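Local coordinates for sterol regulatory element-binding protein cleavage-activating protein (Schizosaccharomyces pombe, PDB 4YHC) that acts as an escort protein required for processing of sre1 at low sterol and oxygen levels, this chain being its WD40 domain, at residues 337-340 against 341-344. The protein carries 9 engineered substitutions. Sequence-based numbering, arbitrary orientation.
Sequences LTFD and ELQE
The backbone folds into two overlapping turns, one closed by a weak bond from E341 N to T338 O (3.3 Å) and the next by a firmer one from L342 N to F339 O (3.3 Å, N-H...O angle 160°). Across the first turn the side chains of T338 and E341 meet at roughly a right angle. T338 N donates almost straight (173°) to E341 OE2 at 2.9 Å, reaching that oxygen from above the carboxylate plane. In return, E341 N gives a weak bond of 3.3 Å to T338 OG1, making its hydrogen bifurcated between the hydroxyl and carbonyl oxygens of T338. For E341, chi1 of 68° sets CG between its own N and carbonyl carbon, and a bend at chi2 then folds the carboxylate back to T338 N. These two bonds, one of them weak, show the reciprocal pattern of a capping box across three residues, although here it spans a short turn and no regular helix follows. The turn lies on the surface of the WD40 beta-propeller, in the loop joining strands 335-337 and 344-349. Apolar groups pack beside it: L337 CD1 lies 4.0 Å from L342 CD2, while L337 CD2 rests 4.0 Å from E341 CG, the aliphatic part of the glutamate. F339 and L342 run side by side in the same direction, L342 CD1 standing at the edge of the phenyl ring, 4.1 Å from F339 CD1. Both side chains touch I313 of strand 311-317, and the F339 ring also stacks on H256 of strand 253-259, so this loop packs against a strand of another sheet. A water donates to D340 O at 2.9 Å and more weakly to L342 O, linking the two carbonyls as the chain leaves the turn.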
loop_
_atom_site.group_PDB
_atom_site.type_symbol
_atom_site.label_atom_id
_atom_site.label_comp_id
_atom_site.label_asym_id
_atom_site.label_seq_id
_atom_site.Cartn_x
_atom_site.Cartn_y
_atom_site.Cartn_z
ATOM N N LEU A 337 25.136 9.033 1.544
ATOM C CA LEU A 337 24.723 10.214 2.348
ATOM C C LEU A 337 24.348 9.867 3.761
ATOM O O LEU A 337 23.773 8.812 4.007
ATOM C CB LEU A 337 23.508 10.822 1.754
ATOM C CG LEU A 337 23.623 11.339 0.353
ATOM C CD1 LEU A 337 22.237 11.731 -0.156
ATOM C CD2 LEU A 337 24.585 12.516 0.272
ATOM N N THR A 338 24.667 10.763 4.699
ATOM C CA THR A 338 24.130 10.675 6.049
ATOM C C THR A 338 22.703 11.165 6.077
ATOM O O THR A 338 22.271 11.902 5.184
ATOM C CB THR A 338 24.923 11.545 7.052
ATOM O OG1 THR A 338 24.774 12.917 6.668
ATOM C CG2 THR A 338 26.390 11.151 7.029
ATOM N N PHE A 339 22.001 10.784 7.130
ATOM C CA PHE A 339 20.619 11.177 7.301
ATOM C C PHE A 339 20.538 12.673 7.390
ATOM O O PHE A 339 19.707 13.286 6.716
ATOM C CB PHE A 339 19.950 10.477 8.499
ATOM C CG PHE A 339 19.739 8.988 8.287
ATOM C CD1 PHE A 339 19.054 8.518 7.187
ATOM C CD2 PHE A 339 20.233 8.072 9.183
ATOM C CE1 PHE A 339 18.910 7.169 6.954
ATOM C CE2 PHE A 339 20.062 6.729 8.975
ATOM C CZ PHE A 339 19.417 6.270 7.845
ATOM N N ASP A 340 21.468 13.292 8.102
ATOM C CA ASP A 340 21.387 14.775 8.278
ATOM C C ASP A 340 21.647 15.616 7.044
ATOM O O ASP A 340 21.148 16.736 6.994
ATOM C CB ASP A 340 22.242 15.266 9.439
ATOM C CG ASP A 340 21.961 14.521 10.716
ATOM O OD1 ASP A 340 20.852 13.960 10.894
ATOM O OD2 ASP A 340 22.874 14.485 11.559
ATOM N N GLU A 341 22.373 15.096 6.050
ATOM C CA GLU A 341 22.580 15.838 4.803
ATOM C C GLU A 341 21.615 15.520 3.665
ATOM O O GLU A 341 21.899 15.815 2.498
ATOM C CB GLU A 341 24.006 15.677 4.312
ATOM C CG GLU A 341 24.421 14.309 3.841
ATOM C CD GLU A 341 25.894 14.056 4.102
ATOM O OE1 GLU A 341 26.581 14.967 4.606
ATOM O OE2 GLU A 341 26.382 12.952 3.815
ATOM N N LEU A 342 20.478 14.911 4.000
ATOM C CA LEU A 342 19.415 14.686 3.010
ATOM C C LEU A 342 18.715 15.988 2.671
ATOM O O LEU A 342 18.400 16.737 3.563
ATOM C CB LEU A 342 18.381 13.728 3.604
ATOM C CG LEU A 342 18.870 12.274 3.512
ATOM C CD1 LEU A 342 18.032 11.384 4.407
ATOM C CD2 LEU A 342 18.857 11.855 2.046
ATOM N N GLN A 343 18.443 16.224 1.397
ATOM C CA GLN A 343 17.626 17.389 1.009
ATOM C C GLN A 343 16.119 17.037 0.983
ATOM O O GLN A 343 15.741 16.018 0.480
ATOM C CB GLN A 343 18.066 17.880 -0.368
ATOM C CG GLN A 343 19.545 17.637 -0.625
ATOM C CD GLN A 343 20.214 18.774 -1.358
ATOM O OE1 GLN A 343 20.792 19.663 -0.736
ATOM N NE2 GLN A 343 20.133 18.760 -2.683
ATOM N N GLU A 344 15.290 17.919 1.497
ATOM C CA GLU A 344 13.887 17.708 1.730
ATOM C C GLU A 344 13.108 18.640 0.826
ATOM O O GLU A 344 13.374 19.835 0.792
ATOM C CB GLU A 344 13.555 18.009 3.160
ATOM C CG GLU A 344 12.180 18.610 3.392
ATOM C CD GLU A 344 12.035 19.183 4.796
ATOM O OE1 GLU A 344 11.600 20.365 4.968
ATOM O OE2 GLU A 344 12.354 18.442 5.742
HETATM O O HOH W 1 19.068 18.594 6.294
#